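PDB 1Z2Z: probable tRNA pseudouridine synthase D from Methanosarcina mazei, which probably converts uridine-13 of transfer RNA into pseudouridine, as a member of the TruD family of pseudouridine synthases. Local coordinates for residues I142-S145 with P146-E150; E150-L153 with K154-D158; R217-V220 with K221-D225; F269-G272 with Y273-I277. One frame throughout, in Å; residues are numbered along the deposited sequence.

Contact 1: residues I142-S145 with P146-E150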
loop_
_atom_site.group_PDB
_atom_site.type_symbol
_atom_site.label_atom_id
_atom_site.label_comp_id
_atom_site.label_asym_id
_atom_site.label_seq_id
_atom_site.Cartn_x
_atom_site.Cartn_y
_atom_site.Cartn_z
ATOM N N ILE A 142 -3.101 -25.567 -0.226
ATOM C CA ILE A 142 -3.662 -25.427 1.095
ATOM C C ILE A 142 -3.833 -26.794 1.745
ATOM O O ILE A 142 -4.328 -27.743 1.125
ATOM C CB ILE A 142 -5.022 -24.703 1.049
ATOM C CG1 ILE A 142 -5.647 -24.696 2.452
ATOM C CG2 ILE A 142 -5.921 -25.370 0.040
ATOM C CD1 ILE A 142 -6.991 -23.990 2.539
ATOM N N GLU A 143 -3.418 -26.871 3.007
ATOM C CA GLU A 143 -3.492 -28.092 3.798
ATOM C C GLU A 143 -4.935 -28.515 4.102
ATOM O O GLU A 143 -5.196 -29.114 5.142
ATOM C CB GLU A 143 -2.721 -27.899 5.119
ATOM C CG GLU A 143 -3.335 -26.851 6.080
ATOM C CD GLU A 143 -2.522 -26.634 7.362
ATOM O OE1 GLU A 143 -2.267 -27.621 8.095
ATOM O OE2 GLU A 143 -2.146 -25.469 7.642
ATOM N N ASN A 144 -5.871 -28.193 3.212
ATOM C CA ASN A 144 -7.275 -28.571 3.411
ATOM C C ASN A 144 -7.876 -29.167 2.151
ATOM O O ASN A 144 -7.251 -29.172 1.092
ATOM C CB ASN A 144 -8.138 -27.373 3.833
ATOM C CG ASN A 144 -7.966 -27.009 5.293
ATOM O OD1 ASN A 144 -8.132 -27.850 6.184
ATOM N ND2 ASN A 144 -7.644 -25.746 5.550
ATOM N N SER A 145 -9.107 -29.654 2.280
ATOM C CA SER A 145 -9.830 -30.269 1.173
ATOM C C SER A 145 -10.756 -29.259 0.508
ATOM O O SER A 145 -11.081 -28.226 1.088
ATOM C CB SER A 145 -10.662 -31.450 1.688
ATOM O OG SER A 145 -11.756 -31.002 2.480
ATOM N N PRO A 146 -11.203 -29.551 -0.722
ATOM C CA PRO A 146 -12.100 -28.630 -1.423
ATOM C C PRO A 146 -13.336 -28.309 -0.590
ATOM O O PRO A 146 -13.834 -27.183 -0.614
ATOM C CB PRO A 146 -12.441 -29.389 -2.707
ATOM C CG PRO A 146 -12.332 -30.824 -2.284
ATOM C CD PRO A 146 -11.058 -30.807 -1.478
ATOM N N GLU A 147 -13.830 -29.300 0.148
ATOM C CA GLU A 147 -15.007 -29.095 0.984
ATOM C C GLU A 147 -14.691 -28.239 2.202
ATOM O O GLU A 147 -15.388 -27.259 2.473
ATOM C CB GLU A 147 -15.601 -30.436 1.439
ATOM C CG GLU A 147 -16.461 -31.136 0.381
ATOM C CD GLU A 147 -17.656 -31.884 0.983
ATOM O OE1 GLU A 147 -18.493 -31.235 1.662
ATOM O OE2 GLU A 147 -17.766 -33.119 0.768
ATOM N N GLU A 148 -13.638 -28.597 2.931
ATOM C CA GLU A 148 -13.263 -27.839 4.117
ATOM C C GLU A 148 -12.737 -26.431 3.820
ATOM O O GLU A 148 -12.704 -25.575 4.706
ATOM C CB GLU A 148 -12.234 -28.618 4.945
ATOM C CG GLU A 148 -12.851 -29.608 5.932
ATOM C CD GLU A 148 -11.966 -29.854 7.153
ATOM O OE1 GLU A 148 -12.467 -30.411 8.155
ATOM O OE2 GLU A 148 -10.772 -29.489 7.108
ATOM N N THR A 149 -12.338 -26.193 2.571
ATOM C CA THR A 149 -11.821 -24.890 2.155
ATOM C C THR A 149 -12.945 -23.956 1.690
ATOM O O THR A 149 -12.943 -22.769 2.014
ATOM C CB THR A 149 -10.774 -25.055 1.023
ATOM O OG1 THR A 149 -9.683 -25.850 1.501
ATOM C CG2 THR A 149 -10.239 -23.707 0.576
ATOM N N GLU A 150 -13.904 -24.492 0.936
ATOM C CA GLU A 150 -15.026 -23.691 0.446
ATOM C C GLU A 150 -15.800 -23.151 1.630
ATOM O O GLU A 150 -16.214 -21.993 1.640
ATOM C CB GLU A 150 -15.959 -24.535 -0.437
ATOM C CG GLU A 150 -17.134 -23.752 -1.037
ATOM C CD GLU A 150 -17.769 -24.437 -2.247
ATOM O OE1 GLU A 150 -17.095 -24.554 -3.300
ATOM O OE2 GLU A 150 -18.946 -24.857 -2.152
HETATM O O HOH W 1 -9.236 -30.966 5.219
#
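Ser-145 and Glu-148 meet through a nearly straight capping bond: the backbone N of Glu-148 donates to Ser-145 OG over 3.1 Å, with 168° at the hydrogen. The serine hydroxyl lies between its own backbone N and carbonyl carbon (chi1 70°), which turns it back over the first turn. The carbonyl of Ser-145 is used as well. Thr-149 N donates to Ser-145 O at 2.8 Å, and Thr-149 OG1 reaches the same Ser-145 O at 2.8 Å from above the carbonyl plane, so two donors from one residue grip that oxygen. Asn-144 lays its CB against this threonine hydroxyl.

This is the N-cap of helix 146-163, with Ser-145 as the cap and Pro-146 as the first helical residue, where the lack of an N-H costs nothing. In a capping box the side chain of Glu-148 would bond directly to the cap's N-H; here a water stands in, donating to Glu-148 OE2 at 2.8 Å and accepting a weak bond from Ser-145 N. The carboxylates of Glu-147 and Glu-148 so near the helix start are likely to be favoured by the helix dipole.

The apolar part runs from strand 130-142 to the helix. Ile-142, extended with CG1 opposite its backbone N (chi1 175°), meets Thr-149 tip to tip, its CD1 3.8 Å from Thr-149 CG2. Ser-408 of strand 408-417 touches Ile-142, Pro-146 and Thr-149, and its hydroxyl is hydrogen-bonded to Asn-144 O.

Contact 2: residues E150-L153 with K154-D158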
loop_
_atom_site.group_PDB
_atom_site.type_symbol
_atom_site.label_atom_id
_atom_site.label_comp_id
_atom_site.label_asym_id
_atom_site.label_seq_id
_atom_site.Cartn_x
_atom_site.Cartn_y
_atom_site.Cartn_z
ATOM N N GLU A 150 -13.904 -24.492 0.936
ATOM C CA GLU A 150 -15.026 -23.691 0.446
ATOM C C GLU A 150 -15.800 -23.151 1.630
ATOM O O GLU A 150 -16.214 -21.993 1.640
ATOM C CB GLU A 150 -15.959 -24.535 -0.437
ATOM C CG GLU A 150 -17.134 -23.752 -1.037
ATOM C CD GLU A 150 -17.769 -24.437 -2.247
ATOM O OE1 GLU A 150 -17.095 -24.554 -3.300
ATOM O OE2 GLU A 150 -18.946 -24.857 -2.152
ATOM N N ALA A 151 -15.992 -24.006 2.629
ATOM C CA ALA A 151 -16.707 -23.632 3.838
ATOM C C ALA A 151 -15.853 -22.645 4.628
ATOM O O ALA A 151 -16.371 -21.733 5.266
ATOM C CB ALA A 151 -16.999 -24.869 4.673
ATOM N N LEU A 152 -14.541 -22.828 4.580
ATOM C CA LEU A 152 -13.636 -21.943 5.293
ATOM C C LEU A 152 -13.696 -20.570 4.632
ATOM O O LEU A 152 -13.548 -19.541 5.290
ATOM C CB LEU A 152 -12.206 -22.497 5.237
ATOM C CG LEU A 152 -11.209 -22.121 6.346
ATOM C CD1 LEU A 152 -9.932 -22.926 6.161
ATOM C CD2 LEU A 152 -10.904 -20.631 6.331
ATOM N N LEU A 153 -13.921 -20.566 3.321
ATOM C CA LEU A 153 -14.005 -19.331 2.548
ATOM C C LEU A 153 -15.301 -18.579 2.822
ATOM O O LEU A 153 -15.298 -17.357 2.991
ATOM C CB LEU A 153 -13.914 -19.640 1.048
ATOM C CG LEU A 153 -12.543 -20.007 0.462
ATOM C CD1 LEU A 153 -12.724 -20.617 -0.918
ATOM C CD2 LEU A 153 -11.659 -18.765 0.390
ATOM N N LYS A 154 -16.406 -19.317 2.867
ATOM C CA LYS A 154 -17.714 -18.721 3.101
ATOM C C LYS A 154 -17.783 -18.022 4.448
ATOM O O LYS A 154 -18.418 -16.977 4.579
ATOM C CB LYS A 154 -18.812 -19.788 3.009
ATOM C CG LYS A 154 -20.238 -19.222 3.044
ATOM C CD LYS A 154 -20.757 -19.030 4.473
ATOM C CE LYS A 154 -21.915 -18.028 4.536
ATOM N NZ LYS A 154 -21.453 -16.620 4.290
ATOM N N LYS A 155 -17.128 -18.601 5.446
ATOM C CA LYS A 155 -17.134 -18.016 6.777
ATOM C C LYS A 155 -16.288 -16.742 6.781
ATOM O O LYS A 155 -16.733 -15.699 7.266
ATOM C CB LYS A 155 -16.596 -19.019 7.811
ATOM C CG LYS A 155 -17.365 -19.035 9.139
ATOM C CD LYS A 155 -16.611 -19.807 10.226
ATOM C CE LYS A 155 -17.439 -19.973 11.506
ATOM N NZ LYS A 155 -17.921 -18.689 12.099
ATOM N N THR A 156 -15.082 -16.821 6.226
ATOM C CA THR A 156 -14.198 -15.663 6.181
ATOM C C THR A 156 -14.871 -14.531 5.413
ATOM O O THR A 156 -14.708 -13.361 5.750
ATOM C CB THR A 156 -12.851 -15.990 5.489
ATOM O OG1 THR A 156 -12.326 -17.224 6.000
ATOM C CG2 THR A 156 -11.842 -14.873 5.748
ATOM N N THR A 157 -15.620 -14.903 4.379
ATOM C CA THR A 157 -16.355 -13.959 3.533
ATOM C C THR A 157 -17.476 -13.314 4.353
ATOM O O THR A 157 -17.529 -12.093 4.491
ATOM C CB THR A 157 -16.994 -14.688 2.320
ATOM O OG1 THR A 157 -15.969 -15.301 1.531
ATOM C CG2 THR A 157 -17.783 -13.717 1.463
ATOM N N ASP A 158 -18.368 -14.149 4.891
ATOM C CA ASP A 158 -19.488 -13.686 5.705
ATOM C C ASP A 158 -19.087 -12.605 6.699
ATOM O O ASP A 158 -19.680 -11.524 6.723
ATOM C CB ASP A 158 -20.128 -14.840 6.484
ATOM C CG ASP A 158 -20.721 -14.383 7.823
ATOM O OD1 ASP A 158 -19.960 -14.249 8.811
ATOM O OD2 ASP A 158 -21.947 -14.141 7.890
#
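Thr-156 folds its hydroxyl back onto the preceding turn, where OG1 donates to Leu-152 O at 2.7 Å. The main-chain N of Thr-156 donates to the same Leu-152 O over 3.3 Å, and the two donors come from opposite faces of the carbonyl plane. OG1 gets there because it lies beside its own backbone N, opposite the carbonyl carbon (chi1 -47°). Alongside, Leu-152 points the same way and sets CD2 3.7 Å from Thr-156 OG1, a methyl flanking the bonded hydroxyl.

One residue further on the pattern repeats. Thr-157 OG1 lies 2.6 Å from Leu-153 O, this time well above the carbonyl plane, while Thr-157 N donates to that Leu-153 O at 2.8 Å. The ordinary ladder continues beside it, from Lys-154 N to Glu-150 O and from Lys-155 N to Ala-151 O.

A second shell holds both hydroxyls: Thr-156 OG1 is also hydrogen-bonded to Thr-19 OG1, and Thr-157 OG1 to Tyr-429 OH. A valine in place of Thr-156 would probably leave Leu-152 O with its backbone donor alone and Thr-19 without its mate. Around them, Leu-153 packs on Leu-22, Phe-396 and Ala-398, and Leu-152 on Thr-20, while the lysines face solvent. The arrangement is that of an amphipathic alpha-helix in which buried threonines bond to the carbonyl four residues back.

Contact 3: residues R217-V220 with K221-D225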
loop_
_atom_site.group_PDB
_atom_site.type_symbol
_atom_site.label_atom_id
_atom_site.label_comp_id
_atom_site.label_asym_id
_atom_site.label_seq_id
_atom_site.Cartn_x
_atom_site.Cartn_y
_atom_site.Cartn_z
ATOM N N ARG A 217 25.713 -2.159 4.607
ATOM C CA ARG A 217 25.019 -1.369 5.626
ATOM C C ARG A 217 25.483 -1.793 7.004
ATOM O O ARG A 217 25.739 -0.964 7.874
ATOM C CB ARG A 217 23.501 -1.571 5.529
ATOM C CG ARG A 217 22.869 -1.047 4.248
ATOM C CD ARG A 217 21.381 -1.343 4.219
ATOM N NE ARG A 217 20.774 -1.024 2.926
ATOM C CZ ARG A 217 20.469 0.202 2.514
ATOM N NH1 ARG A 217 20.708 1.248 3.295
ATOM N NH2 ARG A 217 19.927 0.385 1.318
ATOM N N GLN A 218 25.578 -3.100 7.197
ATOM C CA GLN A 218 26.025 -3.659 8.460
ATOM C C GLN A 218 27.392 -3.093 8.819
ATOM O O GLN A 218 27.688 -2.859 9.988
ATOM C CB GLN A 218 26.133 -5.177 8.340
ATOM C CG GLN A 218 25.311 -5.940 9.352
ATOM C CD GLN A 218 25.579 -5.480 10.760
ATOM O OE1 GLN A 218 26.709 -5.151 11.109
ATOM N NE2 GLN A 218 24.543 -5.465 11.582
ATOM N N PHE A 219 28.223 -2.872 7.804
ATOM C CA PHE A 219 29.560 -2.351 8.030
ATOM C C PHE A 219 29.538 -0.988 8.686
ATOM O O PHE A 219 30.011 -0.824 9.808
ATOM C CB PHE A 219 30.333 -2.246 6.718
ATOM C CG PHE A 219 31.749 -1.766 6.896
ATOM C CD1 PHE A 219 32.751 -2.641 7.284
ATOM C CD2 PHE A 219 32.077 -0.429 6.693
ATOM C CE1 PHE A 219 34.056 -2.191 7.485
ATOM C CE2 PHE A 219 33.380 0.027 6.893
ATOM C CZ PHE A 219 34.367 -0.856 7.282
ATOM N N VAL A 220 28.994 -0.001 7.986
ATOM C CA VAL A 220 28.952 1.351 8.526
ATOM C C VAL A 220 28.007 1.496 9.709
ATOM O O VAL A 220 27.996 2.530 10.371
ATOM C CB VAL A 220 28.548 2.376 7.441
ATOM C CG1 VAL A 220 29.500 2.270 6.268
ATOM C CG2 VAL A 220 27.105 2.152 6.999
ATOM N N LYS A 221 27.224 0.457 9.979
ATOM C CA LYS A 221 26.272 0.485 11.085
ATOM C C LYS A 221 26.962 0.300 12.432
ATOM O O LYS A 221 26.422 0.667 13.474
ATOM C CB LYS A 221 25.216 -0.598 10.869
ATOM C CG LYS A 221 24.179 -0.736 11.959
ATOM C CD LYS A 221 22.975 -1.462 11.388
ATOM C CE LYS A 221 21.922 -1.725 12.437
ATOM N NZ LYS A 221 22.447 -2.660 13.455
ATOM N N ASP A 222 28.162 -0.267 12.410
ATOM C CA ASP A 222 28.921 -0.479 13.639
ATOM C C ASP A 222 30.288 0.209 13.607
ATOM O O ASP A 222 31.063 0.111 14.557
ATOM C CB ASP A 222 29.072 -1.987 13.922
ATOM C CG ASP A 222 29.229 -2.818 12.658
ATOM O OD1 ASP A 222 30.181 -2.572 11.897
ATOM O OD2 ASP A 222 28.405 -3.725 12.430
ATOM N N THR A 223 30.565 0.923 12.516
ATOM C CA THR A 223 31.834 1.635 12.353
ATOM C C THR A 223 31.593 3.086 11.997
ATOM O O THR A 223 32.449 3.942 12.223
ATOM C CB THR A 223 32.685 1.033 11.229
ATOM O OG1 THR A 223 31.894 0.953 10.039
ATOM C CG2 THR A 223 33.185 -0.344 11.613
ATOM N N LEU A 224 30.423 3.352 11.426
ATOM C CA LEU A 224 30.042 4.700 11.017
ATOM C C LEU A 224 31.046 5.300 10.037
ATOM O O LEU A 224 31.127 6.519 9.891
ATOM C CB LEU A 224 29.903 5.611 12.244
ATOM C CG LEU A 224 28.823 5.253 13.277
ATOM C CD1 LEU A 224 28.853 6.243 14.423
ATOM C CD2 LEU A 224 27.464 5.254 12.613
ATOM N N ASP A 225 31.807 4.434 9.370
ATOM C CA ASP A 225 32.799 4.857 8.383
ATOM C C ASP A 225 32.089 5.113 7.043
ATOM O O ASP A 225 32.087 4.256 6.158
ATOM C CB ASP A 225 33.872 3.761 8.246
ATOM C CG ASP A 225 34.888 4.047 7.144
ATOM O OD1 ASP A 225 34.830 5.132 6.524
ATOM O OD2 ASP A 225 35.751 3.169 6.907
#
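Phe-219 and Thr-223 meet twice, once at the backbone and once at the ring. Thr-223 OG1 donates to Phe-219 O at 2.6 Å, and Asp-222 N donates to that same Phe-219 O at 3.2 Å from the opposite face of the carbonyl plane. The second bond spans three residues, a 3-10 type of closure as the helix runs out. Lys-221 N has two weak acceptors, Arg-217 O and Gln-218 O. Leu-224 N is satisfied by Val-220 O at 2.8 Å, although Leu-224 has already left the helix with positive phi (57°).

Thr-223 OG1 also sits over one face of the phenyl ring, 3.5 Å above its plane and offset toward the rim. At the ring edge stands Asp-225, whose OD2 is 3.9 Å from Phe-219 CE2. An alanine in place of Phe-219 would probably keep the backbone bonds but strip the cover from the threonine hydroxyl and leave a gap beside the Asp-225 carboxylate. The main polar duty of Asp-225 is as N-cap, OD1 accepting from Glu-228 N.

The contact thus joins the end of helix 213-223 to the start of helix 226-232. Val-220 packs on Tyr-233 just beyond that second helix. Arg-217 forms salt bridges with Glu-240 of helix 238-249 and with Glu-209, in the loop that leads into helix 213-223.

Contact 4: residues F269-G272 with Y273-I277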
loop_
_atom_site.group_PDB
_atom_site.type_symbol
_atom_site.label_atom_id
_atom_site.label_comp_id
_atom_site.label_asym_id
_atom_site.label_seq_id
_atom_site.Cartn_x
_atom_site.Cartn_y
_atom_site.Cartn_z
ATOM N N PHE A 269 9.074 9.313 6.036
ATOM C CA PHE A 269 9.402 8.774 7.338
ATOM C C PHE A 269 8.305 9.099 8.349
ATOM O O PHE A 269 7.666 8.190 8.880
ATOM C CB PHE A 269 10.737 9.331 7.807
ATOM C CG PHE A 269 11.828 9.172 6.800
ATOM C CD1 PHE A 269 12.521 10.278 6.334
ATOM C CD2 PHE A 269 12.176 7.916 6.325
ATOM C CE1 PHE A 269 13.533 10.138 5.391
ATOM C CE2 PHE A 269 13.189 7.767 5.381
ATOM C CZ PHE A 269 13.873 8.879 4.924
ATOM N N VAL A 270 8.074 10.387 8.603
ATOM C CA VAL A 270 7.055 10.792 9.574
ATOM C C VAL A 270 5.691 10.181 9.233
ATOM O O VAL A 270 4.973 9.722 10.126
ATOM C CB VAL A 270 6.929 12.360 9.681
ATOM C CG1 VAL A 270 5.756 12.734 10.580
ATOM C CG2 VAL A 270 8.217 12.966 10.264
ATOM N N HIS A 271 5.343 10.159 7.946
ATOM C CA HIS A 271 4.070 9.590 7.497
ATOM C C HIS A 271 4.035 8.091 7.803
ATOM O O HIS A 271 2.971 7.508 8.056
ATOM C CB HIS A 271 3.878 9.838 5.995
ATOM C CG HIS A 271 2.642 9.214 5.426
ATOM N ND1 HIS A 271 2.521 7.857 5.210
ATOM C CD2 HIS A 271 1.477 9.761 5.003
ATOM C CE1 HIS A 271 1.342 7.598 4.678
ATOM N NE2 HIS A 271 0.687 8.737 4.541
ATOM N N GLY A 272 5.207 7.469 7.775
ATOM C CA GLY A 272 5.279 6.057 8.086
ATOM C C GLY A 272 4.886 5.888 9.541
ATOM O O GLY A 272 3.874 5.249 9.837
ATOM N N TYR A 273 5.673 6.485 10.443
ATOM C CA TYR A 273 5.429 6.411 11.886
ATOM C C TYR A 273 3.984 6.685 12.213
ATOM O O TYR A 273 3.469 6.217 13.227
ATOM C CB TYR A 273 6.301 7.411 12.641
ATOM C CG TYR A 273 6.164 7.315 14.147
ATOM C CD1 TYR A 273 6.338 6.096 14.805
ATOM C CD2 TYR A 273 5.900 8.447 14.920
ATOM C CE1 TYR A 273 6.257 6.006 16.195
ATOM C CE2 TYR A 273 5.818 8.369 16.311
ATOM C CZ TYR A 273 5.999 7.147 16.941
ATOM O OH TYR A 273 5.920 7.069 18.319
ATOM N N GLN A 274 3.338 7.465 11.354
ATOM C CA GLN A 274 1.933 7.792 11.529
ATOM C C GLN A 274 1.100 6.600 11.129
ATOM O O GLN A 274 0.142 6.225 11.814
ATOM C CB GLN A 274 1.545 8.981 10.661
ATOM C CG GLN A 274 1.889 10.300 11.290
ATOM C CD GLN A 274 1.461 11.467 10.448
ATOM O OE1 GLN A 274 1.568 12.610 10.876
ATOM N NE2 GLN A 274 0.978 11.191 9.239
ATOM N N SER A 275 1.464 6.008 9.999
ATOM C CA SER A 275 0.751 4.840 9.515
ATOM C C SER A 275 0.895 3.744 10.566
ATOM O O SER A 275 -0.031 2.976 10.805
ATOM C CB SER A 275 1.333 4.420 8.166
ATOM O OG SER A 275 1.145 5.466 7.229
ATOM N N TYR A 276 2.054 3.698 11.209
ATOM C CA TYR A 276 2.305 2.715 12.244
ATOM C C TYR A 276 1.270 2.864 13.356
ATOM O O TYR A 276 0.518 1.932 13.670
ATOM C CB TYR A 276 3.692 2.933 12.813
ATOM C CG TYR A 276 3.981 2.132 14.046
ATOM C CD1 TYR A 276 4.135 0.748 13.987
ATOM C CD2 TYR A 276 4.137 2.760 15.279
ATOM C CE1 TYR A 276 4.447 0.018 15.131
ATOM C CE2 TYR A 276 4.446 2.037 16.423
ATOM C CZ TYR A 276 4.600 0.673 16.343
ATOM O OH TYR A 276 4.915 -0.025 17.486
ATOM N N ILE A 277 1.244 4.057 13.948
ATOM C CA ILE A 277 0.321 4.358 15.030
ATOM C C ILE A 277 -1.111 4.093 14.582
ATOM O O ILE A 277 -1.929 3.541 15.330
ATOM C CB ILE A 277 0.487 5.818 15.476
ATOM C CG1 ILE A 277 1.885 5.987 16.097
ATOM C CG2 ILE A 277 -0.630 6.197 16.442
ATOM C CD1 ILE A 277 2.389 7.427 16.251
#
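Ser-275 lies obliquely against the imidazole of His-271, its OG 3.3 Å from His-271 CE1. The hydroxyl is really directed at the backbone: Ser-275 OG donates to His-271 O at 2.9 Å. Ser-275 N donates to that carbonyl too, and the two reach His-271 O from opposite faces of its plane. Turning OG to the side of its own backbone N (chi1 -62°) brings it level with the carbonyl one turn back, and His-271 has CG opposite its backbone N (chi1 176°), which carries its ring to the serine side of the turn.

Gly-272 gives the next rung, Tyr-276 N donating to Gly-272 O at 2.8 Å. The rung before runs from Tyr-273 N to Phe-269 O at 3.1 Å. Gln-274 lies along the backbone of the previous turn, its CG 3.3 Å from Val-270 O. Tyr-273 takes Ile-277 CD1 on one ring face, 3.5 Å above the plane and offset toward the rim.

The turns belong to the long helix 263-287, most of whose residues here are buried, though His-271 is exposed. Tyr-273 touches Lys-187 and Val-190 of helix 182-191, Phe-269 packs edge-to-face on Tyr-201, and Ser-275 rests on Phe-170. Because the serine hydrogen is spent on a carbonyl of its own helix, this buried hydroxyl can sit beside an aromatic neighbour with its donor already satisfied.

Contacts 1 and 2 run on from one another through Glu-150 on helix 146-163, their centres 11 Å apart, and the side chain of Asn-144 packs against that of Leu-152. Together they cover the start of a helix that follows strand 130-142 of the large mixed sheet and packs near its strands 398-400 and 408-417. Contacts 3 and 4 follow later in the chain, in its largely helical part, on helices 213-223 and 263-287, with centres 26 Å apart. Contact 4 is nearest the middle of the molecule; contact 3 lies about 49 Å from contacts 1 and 2, centre to centre. One pair thus belongs to the sheet's helix, the other to the helical part, and none forms the predicted active site at Asp-86.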